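PDB 3TQK: phospho-2-dehydro-3-deoxyheptonate aldolase from Francisella tularensis, which probably catalyses the condensation of phosphoenolpyruvate with D-erythrose 4-phosphate to give 3-deoxy-D-arabino-heptulosonate 7-phosphate, the first step of chorismate biosynthesis. Local coordinates for residues Ala52-Pro57 with Ile87-Phe92; Phe182-Asn187 with Val228-Gly233; Gly236-Lys241 with His266-Lys271; Val260-Ser265 with Asn291-Val296. All blocks are in the same frame, centred on the assembly; numbering follows the deposited sequence.

Interaction 1 of 4, residues Ala52-Pro57 with Ile87-Phe92; sequences AVVVGP and IMRVYF
The first two parallel strands of the TIM barrel, 51-56 and 84-89, are joined here between V53-V55 and I87-R89. I87 N donates to V53 O (2.8 Å), V55 N to I87 O (3.0 Å) and R89 N to V55 O (3.0 Å). V54 and I87 share one face of the sheet, with V54 CG2 4.2 Å from I87 CB, and both rest on W156. Between the strands the chain passes through helix 63-80, completing a beta-alpha-beta crossover. Beyond the last backbone bond R89 takes over. Its CG stands anti to the backbone N (chi1 -175°) and the chain runs extended to NE, crossing V54 at about a right angle and reaching past the strand end to P57. R89 NE gives P57 O a bent bond of 2.8 Å, the oxygen lying at the edge of the guanidinium and in its plane. One face of that group is laid over the Y91 ring, with R89 CZ 3.7 Å above the ring centre. A water donates to both P57 O and R89 O and accepts from Y91 N. R89 NH2 binds C58 O, and the arginine also touches E299; C58 and E299 are both manganese ligands.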
loop_
_atom_site.group_PDB
_atom_site.type_symbol
_atom_site.label_atom_id
_atom_site.label_comp_id
_atom_site.label_asym_id
_atom_site.label_seq_id
_atom_site.Cartn_x
_atom_site.Cartn_y
_atom_site.Cartn_z
ATOM N N ALA A 52 2.002 -22.947 15.163
ATOM C CA ALA A 52 2.736 -21.716 15.480
ATOM C C ALA A 52 1.786 -20.740 16.154
ATOM O O ALA A 52 0.632 -20.618 15.734
ATOM C CB ALA A 52 3.296 -21.082 14.223
ATOM N N VAL A 53 2.261 -20.056 17.192
ATOM C CA VAL A 53 1.431 -19.113 17.930
ATOM C C VAL A 53 2.171 -17.800 18.048
ATOM O O VAL A 53 3.223 -17.725 18.698
ATOM C CB VAL A 53 1.067 -19.643 19.334
ATOM C CG1 VAL A 53 0.257 -18.618 20.103
ATOM C CG2 VAL A 53 0.286 -20.957 19.221
ATOM N N VAL A 54 1.629 -16.786 17.375
ATOM C CA VAL A 54 2.166 -15.435 17.387
ATOM C C VAL A 54 1.335 -14.671 18.393
ATOM O O VAL A 54 0.175 -14.355 18.142
ATOM C CB VAL A 54 2.061 -14.765 16.015
ATOM C CG1 VAL A 54 2.509 -13.282 16.098
ATOM C CG2 VAL A 54 2.874 -15.539 14.989
ATOM N N VAL A 55 1.937 -14.389 19.542
ATOM C CA VAL A 55 1.188 -13.948 20.687
ATOM C C VAL A 55 1.901 -12.787 21.348
ATOM O O VAL A 55 3.107 -12.820 21.562
ATOM C CB VAL A 55 0.989 -15.112 21.698
ATOM C CG1 VAL A 55 2.325 -15.630 22.195
ATOM C CG2 VAL A 55 0.134 -14.666 22.862
ATOM N N GLY A 56 1.150 -11.745 21.663
ATOM C CA GLY A 56 1.714 -10.615 22.372
ATOM C C GLY A 56 0.797 -9.421 22.323
ATOM O O GLY A 56 -0.355 -9.545 21.906
ATOM N N PRO A 57 1.297 -8.261 22.773
ATOM C CA PRO A 57 0.538 -7.011 22.801
ATOM C C PRO A 57 0.090 -6.558 21.419
ATOM O O PRO A 57 0.762 -6.848 20.427
ATOM C CB PRO A 57 1.543 -6.015 23.374
ATOM C CG PRO A 57 2.478 -6.847 24.176
ATOM C CD PRO A 57 2.613 -8.114 23.420
ATOM N N ILE A 87 5.954 -17.536 19.185
ATOM C CA ILE A 87 6.655 -16.400 18.606
ATOM C C ILE A 87 6.047 -15.149 19.202
ATOM O O ILE A 87 4.836 -14.968 19.154
ATOM C CB ILE A 87 6.486 -16.334 17.081
ATOM C CG1 ILE A 87 7.031 -17.610 16.430
ATOM C CG2 ILE A 87 7.207 -15.085 16.532
ATOM C CD1 ILE A 87 6.841 -17.650 14.939
HETATM N N MSE A 88 6.871 -14.295 19.785
HETATM C CA MSE A 88 6.323 -13.112 20.418
HETATM C C MSE A 88 6.039 -11.989 19.446
HETATM O O MSE A 88 6.887 -11.609 18.646
HETATM C CB MSE A 88 7.213 -12.531 21.483
HETATM C CG MSE A 88 6.553 -11.251 22.009
HETATM SE SE MSE A 88 7.187 -10.834 23.668
HETATM C CE MSE A 88 6.559 -8.981 23.917
ATOM N N ARG A 89 4.850 -11.428 19.603
ATOM C CA ARG A 89 4.357 -10.347 18.777
ATOM C C ARG A 89 4.968 -9.035 19.260
ATOM O O ARG A 89 4.745 -8.611 20.403
ATOM C CB ARG A 89 2.833 -10.334 18.895
ATOM C CG ARG A 89 2.100 -9.359 18.036
ATOM C CD ARG A 89 0.651 -9.227 18.519
ATOM N NE ARG A 89 0.108 -7.994 17.977
ATOM C CZ ARG A 89 -0.477 -7.879 16.792
ATOM N NH1 ARG A 89 -0.669 -8.939 16.024
ATOM N NH2 ARG A 89 -0.896 -6.685 16.380
ATOM N N VAL A 90 5.759 -8.405 18.400
ATOM C CA VAL A 90 6.414 -7.149 18.739
ATOM C C VAL A 90 6.092 -6.128 17.651
ATOM O O VAL A 90 6.900 -5.897 16.742
ATOM C CB VAL A 90 7.951 -7.332 18.888
ATOM C CG1 VAL A 90 8.553 -6.157 19.630
ATOM C CG2 VAL A 90 8.282 -8.636 19.613
ATOM N N TYR A 91 4.900 -5.530 17.742
ATOM C CA TYR A 91 4.399 -4.628 16.701
ATOM C C TYR A 91 4.640 -3.169 17.037
ATOM O O TYR A 91 4.451 -2.749 18.173
ATOM C CB TYR A 91 2.919 -4.869 16.442
ATOM C CG TYR A 91 2.665 -6.000 15.470
ATOM C CD1 TYR A 91 3.290 -7.234 15.628
ATOM C CD2 TYR A 91 1.814 -5.838 14.387
ATOM C CE1 TYR A 91 3.070 -8.272 14.746
ATOM C CE2 TYR A 91 1.581 -6.888 13.494
ATOM C CZ TYR A 91 2.215 -8.104 13.686
ATOM O OH TYR A 91 1.994 -9.158 12.817
ATOM N N PHE A 92 5.051 -2.393 16.043
ATOM C CA PHE A 92 5.463 -1.010 16.296
ATOM C C PHE A 92 4.590 0.026 15.586
ATOM O O PHE A 92 4.975 1.191 15.469
ATOM C CB PHE A 92 6.927 -0.827 15.900
ATOM C CG PHE A 92 7.884 -1.636 16.726
ATOM C CD1 PHE A 92 7.981 -1.431 18.090
ATOM C CD2 PHE A 92 8.679 -2.613 16.137
ATOM C CE1 PHE A 92 8.864 -2.170 18.862
ATOM C CE2 PHE A 92 9.566 -3.348 16.905
ATOM C CZ PHE A 92 9.655 -3.128 18.268
HETATM O O HOH W 1 -1.631 -11.599 17.664
HETATM O O HOH W 2 3.499 -6.169 19.949
#

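Interaction 2 of 4, residues Phe182-Asn187 with Val228-Gly233; sequences FKNATN and VILRGG
K183 and I229 lie side by side on one face of adjacent parallel strands of the TIM barrel, 179-183 and 226-230, in the closely packed part of the contact. I229 N donates to F182 O (2.9 Å) from well above the carbonyl plane, whereas N184 N approaches I229 O (3.2 Å) nearly head-on to the carbonyl. Alongside these bonds the aliphatic part of K183 lies against I229: K183 CG meets I229 CD1 at 3.9 Å, and K183 CE meets I229 CG2. R231 crosses the same lysine at about a right angle, its CG 3.9 Å from K183 CD. The ammonium group of K183 forms a salt bridge with D263, so its charge is engaged on the next strand. A water accepts from both K183 NZ and R231 NH2, bridging two like-charged groups that do not touch.

Past the strand ends the two chains run on as loops, and the contact loosens at T186 and N187, both partly exposed and with few partners across. The CB of T186 points away from 228-233, and T186 OG1 is hydrogen-bonded to E165 of the second subunit, so this rim belongs also to the dimer interface. N187 OD1 is hydrogen-bonded to D189 N. Even here the backbones come close at one point, T186 O lying 3.1 Å from G233 CA. R231 CG sits between the backbone N and the carbonyl carbon (chi1 49°), and with further bends the chain curls back to where R231 NH1 donates to G232 O of its own segment (3.1 Å), from above the carbonyl plane.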
loop_
_atom_site.group_PDB
_atom_site.type_symbol
_atom_site.label_atom_id
_atom_site.label_comp_id
_atom_site.label_asym_id
_atom_site.label_seq_id
_atom_site.Cartn_x
_atom_site.Cartn_y
_atom_site.Cartn_z
ATOM N N PHE A 182 0.383 -12.880 4.929
ATOM C CA PHE A 182 -0.347 -11.781 4.303
ATOM C C PHE A 182 -1.796 -11.827 4.751
ATOM O O PHE A 182 -2.507 -12.810 4.503
ATOM C CB PHE A 182 -0.339 -11.919 2.779
ATOM C CG PHE A 182 1.017 -11.759 2.144
ATOM C CD1 PHE A 182 1.953 -12.774 2.203
ATOM C CD2 PHE A 182 1.342 -10.604 1.451
ATOM C CE1 PHE A 182 3.207 -12.635 1.594
ATOM C CE2 PHE A 182 2.600 -10.470 0.830
ATOM C CZ PHE A 182 3.518 -11.483 0.906
ATOM N N LYS A 183 -2.252 -10.752 5.377
ATOM C CA LYS A 183 -3.618 -10.681 5.873
ATOM C C LYS A 183 -4.613 -10.521 4.727
ATOM O O LYS A 183 -4.306 -9.891 3.719
ATOM C CB LYS A 183 -3.743 -9.537 6.882
ATOM C CG LYS A 183 -2.993 -9.829 8.184
ATOM C CD LYS A 183 -3.480 -9.005 9.362
ATOM C CE LYS A 183 -3.560 -9.853 10.633
ATOM N NZ LYS A 183 -4.187 -9.113 11.769
ATOM N N ASN A 184 -5.798 -11.106 4.859
ATOM C CA ASN A 184 -6.836 -10.859 3.872
ATOM C C ASN A 184 -7.253 -9.399 3.958
ATOM O O ASN A 184 -6.869 -8.697 4.892
ATOM C CB ASN A 184 -8.008 -11.828 4.004
ATOM C CG ASN A 184 -8.833 -11.614 5.252
ATOM O OD1 ASN A 184 -9.579 -10.640 5.359
ATOM N ND2 ASN A 184 -8.754 -12.561 6.175
ATOM N N ALA A 185 -7.979 -8.934 2.955
ATOM C CA ALA A 185 -8.329 -7.520 2.850
ATOM C C ALA A 185 -9.317 -7.075 3.934
ATOM O O ALA A 185 -10.049 -7.896 4.497
ATOM C CB ALA A 185 -8.893 -7.226 1.454
ATOM N N THR A 186 -9.362 -5.765 4.198
ATOM C CA THR A 186 -10.249 -5.234 5.239
ATOM C C THR A 186 -11.721 -5.565 4.959
ATOM O O THR A 186 -12.507 -5.711 5.890
ATOM C CB THR A 186 -10.062 -3.714 5.450
ATOM O OG1 THR A 186 -10.406 -3.003 4.255
ATOM C CG2 THR A 186 -8.619 -3.385 5.843
ATOM N N ASN A 187 -12.078 -5.704 3.681
ATOM C CA ASN A 187 -13.438 -6.108 3.271
ATOM C C ASN A 187 -13.737 -7.604 3.445
ATOM O O ASN A 187 -14.891 -8.025 3.346
ATOM C CB ASN A 187 -13.691 -5.723 1.806
ATOM C CG ASN A 187 -12.700 -6.369 0.860
ATOM O OD1 ASN A 187 -12.528 -7.578 0.866
ATOM N ND2 ASN A 187 -11.992 -5.557 0.096
ATOM N N VAL A 228 -1.233 -17.155 3.871
ATOM C CA VAL A 228 -2.365 -16.307 4.203
ATOM C C VAL A 228 -2.598 -16.284 5.710
ATOM O O VAL A 228 -2.376 -17.291 6.408
ATOM C CB VAL A 228 -3.648 -16.812 3.502
ATOM C CG1 VAL A 228 -4.866 -16.012 3.927
ATOM C CG2 VAL A 228 -3.465 -16.746 2.004
ATOM N N ILE A 229 -3.011 -15.116 6.200
ATOM C CA ILE A 229 -3.554 -14.957 7.541
ATOM C C ILE A 229 -5.013 -14.588 7.383
ATOM O O ILE A 229 -5.320 -13.610 6.710
ATOM C CB ILE A 229 -2.872 -13.812 8.315
ATOM C CG1 ILE A 229 -1.362 -14.034 8.400
ATOM C CG2 ILE A 229 -3.500 -13.667 9.723
ATOM C CD1 ILE A 229 -0.581 -12.786 8.737
ATOM N N LEU A 230 -5.905 -15.352 8.004
ATOM C CA LEU A 230 -7.342 -15.046 7.985
ATOM C C LEU A 230 -7.682 -14.227 9.235
ATOM O O LEU A 230 -7.397 -14.647 10.344
ATOM C CB LEU A 230 -8.174 -16.326 7.935
ATOM C CG LEU A 230 -8.001 -17.230 6.703
ATOM C CD1 LEU A 230 -8.721 -18.563 6.905
ATOM C CD2 LEU A 230 -8.481 -16.537 5.427
ATOM N N ARG A 231 -8.305 -13.068 9.043
ATOM C CA ARG A 231 -8.502 -12.092 10.123
ATOM C C ARG A 231 -9.833 -11.352 10.051
ATOM O O ARG A 231 -9.969 -10.272 10.617
ATOM C CB ARG A 231 -7.346 -11.070 10.137
ATOM C CG ARG A 231 -7.010 -10.454 8.788
ATOM C CD ARG A 231 -7.992 -9.378 8.319
ATOM N NE ARG A 231 -7.919 -8.164 9.135
ATOM C CZ ARG A 231 -8.834 -7.199 9.153
ATOM N NH1 ARG A 231 -9.931 -7.276 8.411
ATOM N NH2 ARG A 231 -8.646 -6.140 9.928
ATOM N N GLY A 232 -10.807 -11.925 9.364
ATOM C CA GLY A 232 -12.122 -11.307 9.246
ATOM C C GLY A 232 -12.153 -10.088 8.345
ATOM O O GLY A 232 -11.269 -9.894 7.509
ATOM N N GLY A 233 -13.182 -9.266 8.520
ATOM C CA GLY A 233 -13.391 -8.078 7.683
ATOM C C GLY A 233 -14.870 -7.815 7.494
ATOM O O GLY A 233 -15.689 -8.450 8.141
HETATM O O HOH W 3 -5.866 -6.890 11.158
#

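Interaction 3 of 4, residues Gly236-Lys241 with His266-Lys271; sequences GPNFSK and HGNSQK. With MN (manganese (II) ion), chain B.
F239 and P237, in the loop between barrel strand 226-230 and helix 241-253, press on N268 in the short, weakly bonded helix 266-269 that follows the next strand of the TIM barrel. The F239 side chain can be followed outward. Its CB lies 4.1 Å from N268 CG and also rests on I262. CG sits between the backbone N and the carbonyl carbon (chi1 62°), which swings the ring over beside the asparagine. There CD1 comes within 4.0 Å of N268 CG, and CE1, one atom farther out, approaches the backbone oxygen N268 O at 4.2 Å. The ring and amide planes are 85° apart. CZ, at the tip, lies beyond these N268 contacts, and the phenylalanine side chain also packs on V279 and D282 of helix 276-289.

P237 CG also lies by the helix backbone, 4.1 Å from N268 O and 4.2 Å from G267 O, with the Q270 side chain beside it. N238 lies across N268, their amide planes 67° apart, and N238 OD1 is hydrogen-bonded to G232 N. At the start of the helix H266 turns elsewhere: its NE2 binds manganese at 2.2 Å, together with C58, E299 and D322, while its ND1 is hydrogen-bonded to D263 OD2. K271 N returns to H266 O, closing the turn. P237 and F239 thus meet the short helix mainly by packing, whereas the imidazole at its start is gripped at both nitrogens, by the metal and by a carboxylate, which fixes its rotation.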
loop_
_atom_site.group_PDB
_atom_site.type_symbol
_atom_site.label_atom_id
_atom_site.label_comp_id
_atom_site.label_asym_id
_atom_site.label_seq_id
_atom_site.Cartn_x
_atom_site.Cartn_y
_atom_site.Cartn_z
ATOM N N GLY A 236 -17.494 -10.406 7.414
ATOM C CA GLY A 236 -17.698 -11.146 8.656
ATOM C C GLY A 236 -16.519 -12.061 8.957
ATOM O O GLY A 236 -15.615 -12.204 8.139
ATOM N N PRO A 237 -16.531 -12.701 10.135
ATOM C CA PRO A 237 -15.418 -13.567 10.536
ATOM C C PRO A 237 -15.171 -14.730 9.561
ATOM O O PRO A 237 -16.121 -15.313 9.042
ATOM C CB PRO A 237 -15.852 -14.090 11.920
ATOM C CG PRO A 237 -16.914 -13.125 12.391
ATOM C CD PRO A 237 -17.611 -12.668 11.145
ATOM N N ASN A 238 -13.900 -15.037 9.308
ATOM C CA ASN A 238 -13.525 -16.105 8.384
ATOM C C ASN A 238 -12.617 -17.165 9.016
ATOM O O ASN A 238 -11.673 -17.635 8.389
ATOM C CB ASN A 238 -12.896 -15.524 7.097
ATOM C CG ASN A 238 -11.683 -14.621 7.359
ATOM O OD1 ASN A 238 -11.092 -14.628 8.445
ATOM N ND2 ASN A 238 -11.304 -13.845 6.345
ATOM N N PHE A 239 -12.929 -17.540 10.255
ATOM C CA PHE A 239 -12.159 -18.540 10.995
ATOM C C PHE A 239 -12.727 -19.948 10.849
ATOM O O PHE A 239 -12.034 -20.913 11.161
ATOM C CB PHE A 239 -12.062 -18.168 12.485
ATOM C CG PHE A 239 -13.390 -18.116 13.200
ATOM C CD1 PHE A 239 -14.017 -16.903 13.438
ATOM C CD2 PHE A 239 -14.006 -19.278 13.637
ATOM C CE1 PHE A 239 -15.238 -16.847 14.093
ATOM C CE2 PHE A 239 -15.230 -19.235 14.285
ATOM C CZ PHE A 239 -15.847 -18.014 14.513
ATOM N N SER A 240 -13.973 -20.070 10.382
ATOM C CA SER A 240 -14.649 -21.369 10.296
ATOM C C SER A 240 -14.031 -22.322 9.281
ATOM O O SER A 240 -13.308 -21.913 8.383
ATOM C CB SER A 240 -16.133 -21.193 9.944
ATOM O OG SER A 240 -16.305 -20.907 8.563
ATOM N N LYS A 241 -14.360 -23.600 9.435
ATOM C CA LYS A 241 -13.940 -24.665 8.519
ATOM C C LYS A 241 -14.265 -24.328 7.061
ATOM O O LYS A 241 -13.404 -24.461 6.192
ATOM C CB LYS A 241 -14.611 -25.986 8.934
ATOM C CG LYS A 241 -14.301 -27.208 8.063
ATOM C CD LYS A 241 -12.864 -27.676 8.175
ATOM C CE LYS A 241 -12.728 -29.132 7.710
ATOM N NZ LYS A 241 -11.334 -29.663 7.822
ATOM N N HIS A 266 -8.859 -8.959 16.131
ATOM C CA HIS A 266 -9.298 -8.013 15.090
ATOM C C HIS A 266 -10.665 -8.381 14.509
ATOM O O HIS A 266 -11.632 -8.499 15.258
ATOM C CB HIS A 266 -8.203 -7.849 14.028
ATOM C CG HIS A 266 -6.888 -7.442 14.611
ATOM N ND1 HIS A 266 -5.839 -8.324 14.764
ATOM C CD2 HIS A 266 -6.475 -6.268 15.145
ATOM C CE1 HIS A 266 -4.824 -7.698 15.335
ATOM N NE2 HIS A 266 -5.190 -6.453 15.588
ATOM N N GLY A 267 -10.752 -8.576 13.198
ATOM C CA GLY A 267 -12.041 -8.853 12.565
ATOM C C GLY A 267 -12.720 -10.144 12.994
ATOM O O GLY A 267 -13.951 -10.251 12.925
ATOM N N ASN A 268 -11.946 -11.135 13.430
ATOM C CA ASN A 268 -12.540 -12.426 13.810
ATOM C C ASN A 268 -13.176 -12.414 15.206
ATOM O O ASN A 268 -14.215 -13.039 15.424
ATOM C CB ASN A 268 -11.518 -13.568 13.677
ATOM C CG ASN A 268 -11.411 -14.097 12.258
ATOM O OD1 ASN A 268 -10.353 -14.556 11.822
ATOM N ND2 ASN A 268 -12.508 -14.041 11.536
ATOM N N SER A 269 -12.551 -11.705 16.142
ATOM C CA SER A 269 -13.150 -11.490 17.461
ATOM C C SER A 269 -14.091 -10.286 17.429
ATOM O O SER A 269 -14.793 -10.010 18.409
ATOM C CB SER A 269 -12.067 -11.288 18.530
ATOM O OG SER A 269 -11.459 -10.010 18.442
ATOM N N GLN A 270 -14.104 -9.588 16.292
ATOM C CA GLN A 270 -14.833 -8.326 16.109
ATOM C C GLN A 270 -14.391 -7.287 17.147
ATOM O O GLN A 270 -15.201 -6.540 17.684
ATOM C CB GLN A 270 -16.353 -8.569 16.118
ATOM C CG GLN A 270 -16.828 -9.392 14.915
ATOM C CD GLN A 270 -18.243 -9.931 15.064
ATOM O OE1 GLN A 270 -18.561 -10.639 16.028
ATOM N NE2 GLN A 270 -19.093 -9.620 14.093
ATOM N N LYS A 271 -13.089 -7.263 17.425
ATOM C CA LYS A 271 -12.480 -6.304 18.360
ATOM C C LYS A 271 -12.772 -6.608 19.854
ATOM O O LYS A 271 -12.281 -5.901 20.748
ATOM C CB LYS A 271 -12.906 -4.860 18.009
ATOM C CG LYS A 271 -11.741 -3.894 17.770
ATOM C CD LYS A 271 -11.407 -3.758 16.267
ATOM C CE LYS A 271 -10.071 -3.037 16.012
ATOM N NZ LYS A 271 -8.940 -3.994 15.766
HETATM MN MN MN B . -4.287 -4.965 16.998
#

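Interaction 4 of 4, residues Val260-Ser265 with Asn291-Val296; sequences VMIDCS and NDIFGV
A beta bulge breaks the register between V260 and M261: V260 pairs with I293, but M261 pairs with G295, and F294 is the extra residue. The strands are 260-263 and 293-299, the last two of the TIM barrel, parallel and linked through helix 276-289. Ahead of the bulge V260 N donates to D292 O (3.0 Å) and F294 N to V260 O (2.9 Å); beyond it I262 N donates to G295 O (2.9 Å), from above the carbonyl plane.

F294 has helix-like backbone angles (phi -104°, psi -20°), and its side chain folds back across the neighbouring strand. CG lies between the backbone N and the carbonyl carbon, which puts F294 CD2 3.3 Å from V260 O. The far end of the ring, CE1 and CZ, obliquely meets M261, a selenomethionine whose chain bends at chi3 (-66°) so that CE lies 3.6 Å from F294 CE1. The same ring packs edge-to-face with H227 and against helix 27-45. V260, I262, I293 and V296 share the face turned to the surrounding helices, where I262 CD1 touches I293 CD1 at 3.6 Å; I283 of helix 276-289 covers I262 and V296. C264 SG is set against V296 CB, a looser fit.

Toward the C-terminal end of 260-265, D263 makes an Asx turn. The two carboxylate oxygens are used separately: OD2 serves partners outside these two segments, while D263 OD1, met from above the carboxylate plane, accepts from S265 N at 2.8 Å.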
loop_
_atom_site.group_PDB
_atom_site.type_symbol
_atom_site.label_atom_id
_atom_site.label_comp_id
_atom_site.label_asym_id
_atom_site.label_seq_id
_atom_site.Cartn_x
_atom_site.Cartn_y
_atom_site.Cartn_z
ATOM N N VAL A 260 -2.520 -22.396 6.411
ATOM C CA VAL A 260 -3.293 -21.224 6.820
ATOM C C VAL A 260 -3.038 -20.866 8.277
ATOM O O VAL A 260 -3.003 -21.744 9.140
ATOM C CB VAL A 260 -4.808 -21.504 6.653
ATOM C CG1 VAL A 260 -5.642 -20.390 7.241
ATOM C CG2 VAL A 260 -5.157 -21.717 5.178
HETATM N N MSE A 261 -2.860 -19.577 8.536
HETATM C CA MSE A 261 -2.844 -19.026 9.884
HETATM C C MSE A 261 -4.151 -18.262 10.133
HETATM O O MSE A 261 -4.660 -17.591 9.227
HETATM C CB MSE A 261 -1.653 -18.079 10.061
HETATM C CG MSE A 261 -1.684 -17.263 11.365
HETATM SE SE MSE A 261 -0.106 -16.151 11.599
HETATM C CE MSE A 261 1.271 -17.542 11.819
ATOM N N ILE A 262 -4.677 -18.338 11.359
ATOM C CA ILE A 262 -5.897 -17.612 11.708
ATOM C C ILE A 262 -5.679 -16.629 12.869
ATOM O O ILE A 262 -5.212 -16.997 13.936
ATOM C CB ILE A 262 -7.056 -18.577 12.041
ATOM C CG1 ILE A 262 -7.201 -19.630 10.936
ATOM C CG2 ILE A 262 -8.368 -17.799 12.211
ATOM C CD1 ILE A 262 -8.320 -20.611 11.138
ATOM N N ASP A 263 -6.029 -15.373 12.645
ATOM C CA ASP A 263 -5.993 -14.352 13.690
ATOM C C ASP A 263 -7.220 -14.547 14.561
ATOM O O ASP A 263 -8.329 -14.486 14.053
ATOM C CB ASP A 263 -6.013 -12.961 13.049
ATOM C CG ASP A 263 -5.664 -11.836 14.034
ATOM O OD1 ASP A 263 -5.754 -12.046 15.264
ATOM O OD2 ASP A 263 -5.305 -10.727 13.562
ATOM N N CYS A 264 -7.041 -14.808 15.856
ATOM C CA CYS A 264 -8.189 -14.900 16.760
ATOM C C CYS A 264 -8.788 -13.527 17.098
ATOM O O CYS A 264 -9.899 -13.454 17.634
ATOM C CB CYS A 264 -7.812 -15.586 18.075
ATOM S SG CYS A 264 -7.141 -17.225 17.877
ATOM N N SER A 265 -8.048 -12.460 16.803
ATOM C CA SER A 265 -8.419 -11.104 17.198
ATOM C C SER A 265 -8.916 -10.283 15.998
ATOM O O SER A 265 -9.338 -10.842 14.985
ATOM C CB SER A 265 -7.207 -10.426 17.855
ATOM O OG SER A 265 -7.596 -9.303 18.615
ATOM N N ASN A 291 -4.784 -30.855 9.053
ATOM C CA ASN A 291 -3.499 -30.193 9.175
ATOM C C ASN A 291 -3.469 -28.891 8.351
ATOM O O ASN A 291 -2.398 -28.347 8.113
ATOM C CB ASN A 291 -2.354 -31.142 8.752
ATOM C CG ASN A 291 -2.021 -32.208 9.824
ATOM O OD1 ASN A 291 -2.904 -32.741 10.481
ATOM N ND2 ASN A 291 -0.741 -32.524 9.975
ATOM N N ASP A 292 -4.635 -28.394 7.932
ATOM C CA ASP A 292 -4.718 -27.171 7.107
ATOM C C ASP A 292 -4.340 -25.887 7.848
ATOM O O ASP A 292 -3.753 -24.980 7.253
ATOM C CB ASP A 292 -6.131 -26.975 6.540
ATOM C CG ASP A 292 -6.491 -27.988 5.457
ATOM O OD1 ASP A 292 -5.591 -28.545 4.796
ATOM O OD2 ASP A 292 -7.698 -28.193 5.245
ATOM N N ILE A 293 -4.738 -25.796 9.117
ATOM C CA ILE A 293 -4.388 -24.661 9.962
ATOM C C ILE A 293 -3.058 -24.991 10.612
ATOM O O ILE A 293 -2.928 -26.032 11.258
ATOM C CB ILE A 293 -5.452 -24.398 11.054
ATOM C CG1 ILE A 293 -6.825 -24.106 10.427
ATOM C CG2 ILE A 293 -5.027 -23.233 11.939
ATOM C CD1 ILE A 293 -8.024 -24.162 11.415
ATOM N N PHE A 294 -2.061 -24.132 10.410
ATOM C CA PHE A 294 -0.757 -24.303 11.063
ATOM C C PHE A 294 -0.516 -23.362 12.224
ATOM O O PHE A 294 0.368 -23.624 13.048
ATOM C CB PHE A 294 0.397 -24.135 10.069
ATOM C CG PHE A 294 0.778 -22.698 9.791
ATOM C CD1 PHE A 294 1.666 -22.023 10.617
ATOM C CD2 PHE A 294 0.274 -22.037 8.677
ATOM C CE1 PHE A 294 2.029 -20.721 10.357
ATOM C CE2 PHE A 294 0.633 -20.722 8.405
ATOM C CZ PHE A 294 1.513 -20.064 9.254
ATOM N N GLY A 295 -1.261 -22.259 12.283
ATOM C CA GLY A 295 -0.955 -21.189 13.236
ATOM C C GLY A 295 -2.134 -20.307 13.605
ATOM O O GLY A 295 -3.158 -20.289 12.916
ATOM N N VAL A 296 -1.985 -19.605 14.730
ATOM C CA VAL A 296 -2.944 -18.606 15.167
ATOM C C VAL A 296 -2.219 -17.352 15.649
ATOM O O VAL A 296 -1.008 -17.380 15.905
ATOM C CB VAL A 296 -3.864 -19.150 16.276
ATOM C CG1 VAL A 296 -4.671 -20.331 15.757
ATOM C CG2 VAL A 296 -3.055 -19.551 17.522
#

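Interactions 1, 2 and 4 are parallel strand pairs of one eight-stranded barrel, and interaction 3 packs the loop after strand 226-230 on the short helix after strand 260-263. Strand 293-299 of interaction 4 closes the barrel onto strand 51-56 of interaction 1, with A52 N 2.8 Å from F294 O. Strands 226-230 of interaction 2 and 260-263 of interaction 4 are neighbours in the barrel, with L230 O 2.8 Å from D263 N. Interaction 3 reaches interaction 4 where F239 CB lies 3.7 Å from I262 CG2. Round the manganese ligand H266 of interaction 3 lie R89 of interaction 1, its NH2 4.2 Å from H266 CE1, and K183 of interaction 2, the nearest side-chain atoms about 4 Å apart.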